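Local coordinates for beta-lactamase (PDB 5GWA), which is a class A extended-spectrum beta-lactamase that probably hydrolyses beta-lactam antibiotics to substituted beta-amino acids, caught here with the inhibitor avibactam, at residues L53-L58 and E178-N183; S101-S106 and C116-R121; S106-S111 and D186-T191. One frame throughout, in Å; residues are numbered along the deposited sequence. Where two conformers were deposited one is given.

Contact 1 of 3, residues L53-L58 and E178-N183; sequences LALAVL and EILSKN. With SO4 (sulfate ion), chain E.
Leu180 pushes its forked end into the hollow between Leu55 and Leu58, neighbouring side chains on one face of helix 49-63. That helix runs through the helical domain of the class A beta-lactamase fold, and residues 178-181 lead across its flank into helix 182-193. The two branches of Leu180 divide the work. Leu180 CD2 lies deepest, 3.6 Å from Leu55 O and 3.9 Å from Leu58 CB, so one methyl rests on the helix backbone itself. Leu180 CD1 lies farther from that backbone and wedges between the leucine ends, 4.0 Å from Leu55 CD2 and slightly farther from Leu58 CD1. CG of Leu180 is anti to the carbonyl carbon (chi1 -60°), which carries the fork toward the helix, and the side chain crosses Leu55 at about a right angle.

Leu55 is gripped on both branches. While CD2 meets Leu180, CD1 turns to Ile179, which also crosses it steeply and touches with the end of its longer branch. Phe132 and Phe174 pack on both Leu55 and Ile179, extending the apolar cluster to helices 126-135 and 164-175. Beyond the hydrophobic wedge the chain turns polar: Ser181 is the N-cap of helix 182-193, its OG hydrogen-bonded to Ser184 N and also to Asp62 OD1. At the Ile179 end two methyl groups meet, Leu55 CD1 and Ile179 CD1, 4.0 Å apart.

Contact 2 of 3, residues S101-S106 and C116-R121; sequences SEIIKS and CDILFR. With NA (sodium ion), chain I.
Ile103 and Leu119 make the tight part of this contact, sliding past each other in opposite directions. The methyl CG2 of Ile103 sits against the fork of Leu119, 3.7 Å from Leu119 CG and 3.9 Å from Leu119 CD2, with CD1 of the same leucine almost as near. Because that methyl is anti to the backbone N of Ile103 while the longer branch is anti to the carbonyl carbon (chi1 -65°), the short branch fills the fork and the long one is sent toward Ile118. Ile104 crosses Leu119 at about a right angle, and its CG1 lies 3.8 Å from Leu119 CD1, the methyl that Ile103 CG2 also touches; one leucine thus meets two consecutive residues of the opposing helix.

Helices 100-109 and 113-123 are joined by a short turn in which the SDN motif of class A beta-lactamases, Ser111-Asp112-Asn113, begins; Asn113 already starts the second helix. Their local axes approach to 9.9 Å and their directions differ by 127°. The side next to Ile118 is looser: Ile103 CD1 comes no nearer than 4.4 Å to Ile118 CG2, and Leu72 and Val74 of strand 71-74 pack on both isoleucines.

Away from the apolar seam the first helix reaches the solvent side: Glu102, partly exposed, gives OE1 to a sodium ion at 2.7 Å, which a water also binds and whose site Ser99 shares. Asp117 on the second helix is buried, its carboxylate oxygens holding the backbone amides of Glu147 and Glu148.

Contact 3 of 3, residues S106-S111 and D186-T191; sequences STVSHS and DFLLNT. With NXL ((2S,5R)-1-formyl-5-[(sulfooxy)amino]piperidine-2-carboxamide), chain B.
Ser109 and Thr191 bring the backbones together, their CA atoms 5.9 Å apart, and two residues farther on Ser111 has a positive phi (54°), a left-handed backbone conformation just past the end of the helix. Here begins the SDN motif of class A beta-lactamases, Ser111-Asp112-Asn113, and the contact sets the approach to it against helix 182-193.

Ser109 OG donates to Thr191 O at 2.7 Å, coming from above the carbonyl plane, 39° out of it. The same hydroxyl oxygen presses on the methyl of the acceptor residue, with Thr191 CG2 only 3.1 Å from Ser109 OG, a tight fit. Thr191 is turned so that OG1 is anti to its carbonyl carbon (chi1 -63°), and Thr191 OG1 reaches back to Phe187 O at 2.7 Å, over the face of the Phe187 ring. That carbonyl oxygen also accepts from Thr191 N, on the opposite face of its plane. Holding OG1 there leaves CG2 to face helix 100-109, where Thr191 CG2 packs 3.7 Å from Val108 CB. Val108 crosses Thr191 at about a right angle, while Val108 CG2 rests more loosely on Leu188, 4.3 Å from Leu188 CD1; Ala54 of helix 49-63 touches both Val108 and Leu188.

Ser111 takes no part in this packing but belongs to the avibactam pocket. Its OG is hydrogen-bonded to Lys50 NZ and Lys215 NZ. Toward the inhibitor, Ser111 OG donates to the sulfate oxygen OAG of NXL at 2.8 Å.

The three contacts lie close together in the helical domain, their centres 10 to 14 Å apart. Contact 2 falls within the span of chain between the two segments of contact 1, whereas contact 3 interlaces with both. Contacts 1 and 3 share helix 182-193; contacts 2 and 3 share helix 100-109 and Ser106. Helix 49-63 links them directly: Leu53 packs on Cys116, Leu119 and Phe120, Leu58 meets Ile104, and Leu55 touches Leu188. Phe187 adds a bridge, packing on Ser101, Ile104 and Lys105. Together they hold helices 49-63, 100-109, 113-123 and 182-193 as one packed unit, and the chain leaving helix 100-109 carries Ser111 into the inhibitor pocket.

Contact 1 of 3, residues L53-L58 and E178-N183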
loop_
_atom_site.group_PDB
_atom_site.type_symbol
_atom_site.label_atom_id
_atom_site.label_comp_id
_atom_site.label_asym_id
_atom_site.label_seq_id
_atom_site.Cartn_x
_atom_site.Cartn_y
_atom_site.Cartn_z
ATOM N N LEU A 53 -1.495 15.899 -11.738
ATOM C CA LEU A 53 -2.803 15.290 -12.017
ATOM C C LEU A 53 -3.960 16.118 -11.442
ATOM O O LEU A 53 -4.931 16.431 -12.162
ATOM C CB LEU A 53 -2.799 13.874 -11.431
ATOM C CG LEU A 53 -4.153 13.190 -11.410
ATOM C CD1 LEU A 53 -4.731 13.034 -12.806
ATOM C CD2 LEU A 53 -4.058 11.853 -10.704
ATOM N N ALA A 54 -3.777 16.640 -10.239
ATOM C CA ALA A 54 -4.793 17.408 -9.552
ATOM C C ALA A 54 -5.036 18.723 -10.296
ATOM O O ALA A 54 -6.185 19.133 -10.475
ATOM C CB ALA A 54 -4.422 17.637 -8.119
ATOM N N LEU A 55 -3.965 19.359 -10.737
ATOM C CA LEU A 55 -4.104 20.550 -11.604
ATOM C C LEU A 55 -4.976 20.257 -12.805
ATOM O O LEU A 55 -5.909 21.023 -13.077
ATOM C CB LEU A 55 -2.746 21.046 -12.095
ATOM C CG LEU A 55 -1.779 21.570 -11.041
ATOM C CD1 LEU A 55 -0.448 21.888 -11.678
ATOM C CD2 LEU A 55 -2.289 22.783 -10.306
ATOM N N ALA A 56 -4.694 19.173 -13.531
ATOM C CA ALA A 56 -5.441 18.887 -14.752
ATOM C C ALA A 56 -6.901 18.568 -14.403
ATOM O O ALA A 56 -7.828 18.919 -15.136
ATOM C CB ALA A 56 -4.802 17.751 -15.515
ATOM N N VAL A 57 -7.098 17.755 -13.374
ATOM C CA VAL A 57 -8.465 17.456 -12.934
ATOM C C VAL A 57 -9.272 18.692 -12.565
ATOM O O VAL A 57 -10.432 18.852 -12.986
ATOM C CB VAL A 57 -8.432 16.481 -11.752
ATOM C CG1 VAL A 57 -9.805 16.290 -11.140
ATOM C CG2 VAL A 57 -7.890 15.169 -12.238
ATOM N N LEU A 58 -8.692 19.578 -11.765
ATOM C CA LEU A 58 -9.453 20.718 -11.279
ATOM C C LEU A 58 -9.703 21.695 -12.414
ATOM O O LEU A 58 -10.699 22.377 -12.390
ATOM C CB LEU A 58 -8.723 21.415 -10.127
ATOM C CG LEU A 58 -8.771 20.604 -8.839
ATOM C CD1 LEU A 58 -7.719 21.129 -7.856
ATOM C CD2 LEU A 58 -10.161 20.643 -8.210
ATOM N N GLU A 178 -2.046 31.227 -11.350
ATOM C CA GLU A 178 -2.036 31.412 -12.793
ATOM C C GLU A 178 -2.626 30.236 -13.561
ATOM O O GLU A 178 -2.582 30.225 -14.796
ATOM C CB GLU A 178 -0.608 31.636 -13.300
ATOM C CG GLU A 178 0.043 32.908 -12.784
ATOM C CD GLU A 178 1.486 33.110 -13.241
ATOM O OE1 GLU A 178 2.036 32.261 -13.975
ATOM O OE2 GLU A 178 2.073 34.152 -12.864
ATOM N N ILE A 179 -2.995 29.177 -12.841
ATOM C CA ILE A 179 -3.517 27.960 -13.481
ATOM C C ILE A 179 -5.029 27.731 -13.283
ATOM O O ILE A 179 -5.715 27.363 -14.226
ATOM C CB ILE A 179 -2.736 26.699 -13.009
ATOM C CG1 ILE A 179 -1.240 26.874 -13.225
ATOM C CG2 ILE A 179 -3.230 25.470 -13.752
ATOM C CD1 ILE A 179 -0.400 25.848 -12.498
ATOM N N LEU A 180 -5.550 27.905 -12.076
ATOM C CA LEU A 180 -6.913 27.456 -11.759
ATOM C C LEU A 180 -7.870 28.615 -11.447
ATOM O O LEU A 180 -7.453 29.756 -11.259
ATOM C CB LEU A 180 -6.860 26.475 -10.589
ATOM C CG LEU A 180 -6.027 25.205 -10.848
ATOM C CD1 LEU A 180 -5.860 24.477 -9.523
ATOM C CD2 LEU A 180 -6.696 24.303 -11.876
ATOM N N SER A 181 -9.151 28.309 -11.280
ATOM C CA SER A 181 -10.056 29.254 -10.621
ATOM C C SER A 181 -9.596 29.536 -9.210
ATOM O O SER A 181 -8.835 28.759 -8.636
ATOM C CB SER A 181 -11.484 28.703 -10.581
ATOM O OG SER A 181 -11.604 27.629 -9.663
ATOM N N LYS A 182 -10.100 30.613 -8.619
ATOM C CA LYS A 182 -9.816 30.898 -7.211
ATOM C C LYS A 182 -10.212 29.741 -6.286
ATOM O O LYS A 182 -9.477 29.413 -5.347
ATOM C CB LYS A 182 -10.508 32.212 -6.796
ATOM C CG LYS A 182 -10.168 32.694 -5.396
ATOM C CD LYS A 182 -11.341 32.535 -4.427
ATOM C CE LYS A 182 -11.172 33.425 -3.204
ATOM N NZ LYS A 182 -9.889 33.223 -2.464
ATOM N N ASN A 183 -11.420 29.197 -6.473
ATOM C CA ASN A 183 -11.939 28.151 -5.598
ATOM C C ASN A 183 -11.121 26.877 -5.720
ATOM O O ASN A 183 -10.823 26.246 -4.711
ATOM C CB ASN A 183 -13.406 27.827 -5.876
ATOM C CG ASN A 183 -13.863 28.313 -7.226
ATOM O OD1 ASN A 183 -14.057 29.514 -7.430
ATOM N ND2 ASN A 183 -14.049 27.386 -8.159
HETATM S S SO4 E . -7.344 35.555 -3.675
HETATM O O1 SO4 E . -7.629 36.824 -4.396
HETATM O O2 SO4 E . -8.477 34.631 -3.896
HETATM O O3 SO4 E . -6.083 34.919 -4.209
HETATM O O4 SO4 E . -7.141 35.821 -2.226
#

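Contact 2 of 3, residues S101-S106 and C116-R121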
loop_
_atom_site.group_PDB
_atom_site.type_symbol
_atom_site.label_atom_id
_atom_site.label_comp_id
_atom_site.label_asym_id
_atom_site.label_seq_id
_atom_site.Cartn_x
_atom_site.Cartn_y
_atom_site.Cartn_z
ATOM N N SER A 101 -14.116 15.916 -4.695
ATOM C CA SER A 101 -13.436 16.481 -3.516
ATOM C C SER A 101 -12.777 15.412 -2.634
ATOM O O SER A 101 -11.573 15.483 -2.336
ATOM C CB SER A 101 -14.424 17.272 -2.662
ATOM O OG SER A 101 -13.807 17.720 -1.472
ATOM N N GLU A 102 -13.544 14.411 -2.255
ATOM C CA GLU A 102 -13.050 13.377 -1.358
ATOM C C GLU A 102 -11.915 12.628 -2.062
ATOM O O GLU A 102 -10.921 12.210 -1.419
ATOM C CB GLU A 102 -14.159 12.372 -1.002
ATOM C CG GLU A 102 -13.649 11.297 -0.055
ATOM C CD GLU A 102 -14.707 10.432 0.637
ATOM O OE1 GLU A 102 -15.913 10.745 0.574
ATOM O OE2 GLU A 102 -14.324 9.533 1.419
ATOM N N ILE A 103 -12.110 12.300 -3.320
ATOM C CA ILE A 103 -11.102 11.514 -4.042
ATOM C C ILE A 103 -9.811 12.310 -4.179
ATOM O O ILE A 103 -8.713 11.780 -3.923
ATOM C CB ILE A 103 -11.596 11.035 -5.435
ATOM C CG1 ILE A 103 -12.774 10.057 -5.255
ATOM C CG2 ILE A 103 -10.451 10.378 -6.232
ATOM C CD1 ILE A 103 -13.568 9.842 -6.530
ATOM N N ILE A 104 -9.915 13.596 -4.548
ATOM C CA ILE A 104 -8.716 14.413 -4.671
ATOM C C ILE A 104 -7.985 14.595 -3.336
ATOM O O ILE A 104 -6.748 14.497 -3.298
ATOM C CB ILE A 104 -9.045 15.796 -5.253
ATOM C CG1 ILE A 104 -9.571 15.651 -6.647
ATOM C CG2 ILE A 104 -7.817 16.686 -5.180
ATOM C CD1 ILE A 104 -10.289 16.885 -7.183
ATOM N N LYS A 105 -8.720 14.778 -2.232
ATOM C CA LYS A 105 -8.099 14.962 -0.926
ATOM C C LYS A 105 -7.341 13.699 -0.552
ATOM O O LYS A 105 -6.204 13.766 -0.116
ATOM C CB LYS A 105 -9.122 15.255 0.170
ATOM C CG LYS A 105 -9.699 16.647 0.088
ATOM C CD LYS A 105 -10.602 16.870 1.290
ATOM C CE LYS A 105 -11.337 18.194 1.202
ATOM N NZ LYS A 105 -12.114 18.382 2.449
ATOM N N SER A 106 -7.918 12.538 -0.806
ATOM C CA SER A 106 -7.192 11.308 -0.485
ATOM C C SER A 106 -5.943 11.157 -1.367
ATOM O O SER A 106 -4.865 10.702 -0.903
ATOM C CB SER A 106 -8.097 10.103 -0.643
ATOM O OG SER A 106 -7.464 8.946 -0.088
ATOM N N CYS A 116 -5.601 8.169 -7.468
ATOM C CA CYS A 116 -4.791 8.679 -8.559
ATOM C C CYS A 116 -5.275 8.101 -9.906
ATOM O O CYS A 116 -5.589 8.827 -10.849
ATOM C CB CYS A 116 -3.328 8.322 -8.316
ATOM S SG CYS A 116 -2.206 8.699 -9.670
ATOM N N ASP A 117 -5.389 6.795 -9.977
ATOM C CA ASP A 117 -5.746 6.162 -11.227
ATOM C C ASP A 117 -7.197 6.369 -11.605
ATOM O O ASP A 117 -7.492 6.516 -12.796
ATOM C CB ASP A 117 -5.335 4.685 -11.225
ATOM C CG ASP A 117 -3.823 4.496 -11.297
ATOM O OD1 ASP A 117 -3.023 5.475 -11.353
ATOM O OD2 ASP A 117 -3.417 3.325 -11.294
ATOM N N ILE A 118 -8.083 6.465 -10.622
ATOM C CA ILE A 118 -9.498 6.852 -10.867
ATOM C C ILE A 118 -9.561 8.242 -11.527
ATOM O O ILE A 118 -10.229 8.449 -12.556
ATOM C CB ILE A 118 -10.298 6.875 -9.540
ATOM C CG1 ILE A 118 -10.556 5.443 -9.053
ATOM C CG2 ILE A 118 -11.613 7.610 -9.711
ATOM C CD1 ILE A 118 -10.971 5.387 -7.613
ATOM N N LEU A 119 -8.722 9.145 -11.046
ATOM C CA LEU A 119 -8.672 10.495 -11.589
ATOM C C LEU A 119 -7.986 10.554 -12.956
ATOM O O LEU A 119 -8.435 11.330 -13.814
ATOM C CB LEU A 119 -8.020 11.456 -10.572
ATOM C CG LEU A 119 -8.825 11.717 -9.284
ATOM C CD1 LEU A 119 -8.029 12.539 -8.299
ATOM C CD2 LEU A 119 -10.187 12.366 -9.551
ATOM N N PHE A 120 -6.938 9.771 -13.201
ATOM C CA PHE A 120 -6.353 9.645 -14.556
ATOM C C PHE A 120 -7.421 9.199 -15.537
ATOM O O PHE A 120 -7.596 9.804 -16.601
ATOM C CB PHE A 120 -5.162 8.684 -14.598
ATOM C CG PHE A 120 -3.836 9.332 -14.335
ATOM C CD1 PHE A 120 -3.365 10.347 -15.133
ATOM C CD2 PHE A 120 -3.050 8.890 -13.280
ATOM C CE1 PHE A 120 -2.160 10.956 -14.859
ATOM C CE2 PHE A 120 -1.772 9.381 -13.105
ATOM C CZ PHE A 120 -1.340 10.436 -13.851
ATOM N N ARG A 121 -8.240 8.243 -15.129
ATOM C CA ARG A 121 -9.318 7.795 -16.022
ATOM C C ARG A 121 -10.358 8.871 -16.280
ATOM O O ARG A 121 -10.721 9.110 -17.472
ATOM C CB ARG A 121 -9.915 6.485 -15.531
ATOM C CG ARG A 121 -8.961 5.317 -15.806
ATOM C CD ARG A 121 -9.564 3.942 -15.526
ATOM N NE ARG A 121 -9.811 3.733 -14.099
ATOM C CZ ARG A 121 -8.907 3.288 -13.231
ATOM N NH1 ARG A 121 -7.681 2.995 -13.641
ATOM N NH2 ARG A 121 -9.250 3.081 -11.963
HETATM NA NA NA I . -17.863 11.715 -1.064
HETATM O O HOH W 1 -19.310 13.887 -0.391
#

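Contact 3 of 3, residues S106-S111 and D186-T191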
loop_
_atom_site.group_PDB
_atom_site.type_symbol
_atom_site.label_atom_id
_atom_site.label_comp_id
_atom_site.label_asym_id
_atom_site.label_seq_id
_atom_site.Cartn_x
_atom_site.Cartn_y
_atom_site.Cartn_z
ATOM N N SER A 106 -7.918 12.538 -0.806
ATOM C CA SER A 106 -7.192 11.308 -0.485
ATOM C C SER A 106 -5.943 11.157 -1.367
ATOM O O SER A 106 -4.865 10.702 -0.903
ATOM C CB SER A 106 -8.097 10.103 -0.643
ATOM O OG SER A 106 -7.464 8.946 -0.088
ATOM N N THR A 107 -6.125 11.421 -2.651
ATOM C CA THR A 107 -5.064 11.246 -3.658
ATOM C C THR A 107 -3.873 12.153 -3.362
ATOM O O THR A 107 -2.723 11.763 -3.538
ATOM C CB THR A 107 -5.623 11.565 -5.044
ATOM O OG1 THR A 107 -6.658 10.616 -5.332
ATOM C CG2 THR A 107 -4.540 11.416 -6.086
ATOM N N VAL A 108 -4.152 13.402 -2.975
ATOM C CA VAL A 108 -3.078 14.384 -2.768
ATOM C C VAL A 108 -2.580 14.365 -1.329
ATOM O O VAL A 108 -1.399 14.097 -1.088
ATOM C CB VAL A 108 -3.521 15.809 -3.124
ATOM C CG1 VAL A 108 -2.467 16.836 -2.723
ATOM C CG2 VAL A 108 -3.837 15.882 -4.591
ATOM N N SER A 109 -3.456 14.507 -0.340
ATOM C CA SER A 109 -2.998 14.643 1.069
ATOM C C SER A 109 -2.523 13.310 1.619
ATOM O O SER A 109 -1.615 13.285 2.462
ATOM C CB SER A 109 -4.101 15.205 1.972
ATOM O OG SER A 109 -4.559 16.421 1.385
ATOM N N HIS A 110 -3.128 12.208 1.188
ATOM C CA HIS A 110 -2.777 10.884 1.683
ATOM C C HIS A 110 -2.158 9.997 0.598
ATOM O O HIS A 110 -1.885 8.854 0.862
ATOM C CB HIS A 110 -3.993 10.206 2.285
ATOM C CG HIS A 110 -4.386 10.779 3.591
ATOM N ND1 HIS A 110 -5.142 11.921 3.749
ATOM C CD2 HIS A 110 -4.082 10.352 4.838
ATOM C CE1 HIS A 110 -5.266 12.180 5.042
ATOM N NE2 HIS A 110 -4.629 11.244 5.716
ATOM N N SER A 111 -1.893 10.574 -0.568
ATOM C CA SER A 111 -1.221 9.868 -1.658
ATOM C C SER A 111 -1.869 8.565 -2.066
ATOM O O SER A 111 -1.187 7.633 -2.486
ATOM C CB SER A 111 0.244 9.654 -1.336
ATOM O OG SER A 111 1.021 9.720 -2.534
ATOM N N ASP A 186 -7.724 27.542 -4.105
ATOM C CA ASP A 186 -7.850 27.485 -2.665
ATOM C C ASP A 186 -7.935 26.036 -2.222
ATOM O O ASP A 186 -7.371 25.648 -1.215
ATOM C CB ASP A 186 -9.106 28.250 -2.192
ATOM C CG ASP A 186 -8.865 29.739 -2.051
ATOM O OD1 ASP A 186 -7.784 30.085 -1.530
ATOM O OD2 ASP A 186 -9.756 30.546 -2.449
ATOM N N PHE A 187 -8.788 25.275 -2.907
ATOM C CA PHE A 187 -8.993 23.859 -2.600
ATOM C C PHE A 187 -7.727 23.013 -2.704
ATOM O O PHE A 187 -7.366 22.303 -1.727
ATOM C CB PHE A 187 -10.072 23.253 -3.495
ATOM C CG PHE A 187 -10.275 21.788 -3.263
ATOM C CD1 PHE A 187 -10.907 21.325 -2.136
ATOM C CD2 PHE A 187 -9.817 20.886 -4.184
ATOM C CE1 PHE A 187 -11.084 19.961 -1.917
ATOM C CE2 PHE A 187 -10.037 19.517 -3.996
ATOM C CZ PHE A 187 -10.606 19.059 -2.838
ATOM N N LEU A 188 -7.008 23.172 -3.796
ATOM C CA LEU A 188 -5.769 22.388 -3.954
ATOM C C LEU A 188 -4.710 22.833 -2.980
ATOM O O LEU A 188 -4.025 21.982 -2.332
ATOM C CB LEU A 188 -5.257 22.450 -5.370
ATOM C CG LEU A 188 -4.005 21.605 -5.626
ATOM C CD1 LEU A 188 -4.164 20.144 -5.178
ATOM C CD2 LEU A 188 -3.580 21.719 -7.063
ATOM N N LEU A 189 -4.583 24.151 -2.789
ATOM C CA LEU A 189 -3.602 24.615 -1.787
ATOM C C LEU A 189 -3.903 24.095 -0.397
ATOM O O LEU A 189 -3.009 23.617 0.311
ATOM C CB LEU A 189 -3.500 26.151 -1.786
ATOM C CG LEU A 189 -2.428 26.733 -0.850
ATOM C CD1 LEU A 189 -1.041 26.221 -1.131
ATOM C CD2 LEU A 189 -2.398 28.254 -0.957
ATOM N N ASN A 190 -5.172 24.179 0.059
ATOM C CA ASN A 190 -5.512 23.678 1.369
ATOM C C ASN A 190 -5.174 22.183 1.437
ATOM O O ASN A 190 -4.658 21.709 2.446
ATOM C CB ASN A 190 -6.995 23.895 1.687
ATOM C CG ASN A 190 -7.303 25.322 2.116
ATOM O OD1 ASN A 190 -6.491 25.990 2.720
ATOM N ND2 ASN A 190 -8.527 25.735 1.893
ATOM N N THR A 191 -5.444 21.486 0.341
ATOM C CA THR A 191 -5.269 20.030 0.320
ATOM C C THR A 191 -3.748 19.678 0.466
ATOM O O THR A 191 -3.351 18.799 1.273
ATOM C CB THR A 191 -5.875 19.480 -0.958
ATOM O OG1 THR A 191 -7.304 19.747 -0.952
ATOM C CG2 THR A 191 -5.650 18.025 -1.065
HETATM O OAC NXL B . 5.061 7.900 -4.439
HETATM C CAN NXL B . 3.898 7.603 -4.191
HETATM N N NXL B . 3.520 6.517 -3.686
HETATM C CAJ NXL B . 2.187 6.360 -3.142
HETATM C CA NXL B . 4.485 5.444 -3.486
HETATM C C NXL B . 4.249 4.213 -4.292
HETATM O O NXL B . 3.238 4.064 -4.953
HETATM N NAA NXL B . 5.153 3.246 -4.116
HETATM C CB NXL B . 4.536 5.105 -2.019
HETATM C CAH NXL B . 3.170 4.941 -1.397
HETATM C CAO NXL B . 2.283 6.153 -1.649
HETATM N NAK NXL B . 2.653 7.406 -0.958
HETATM O OAL NXL B . 3.909 7.522 -0.581
HETATM S SAR NXL B . 4.399 8.961 -0.385
HETATM O OAD NXL B . 4.268 9.170 1.022
HETATM O OAE NXL B . 5.773 9.213 -0.646
HETATM O OAG NXL B . 3.621 9.798 -1.551
#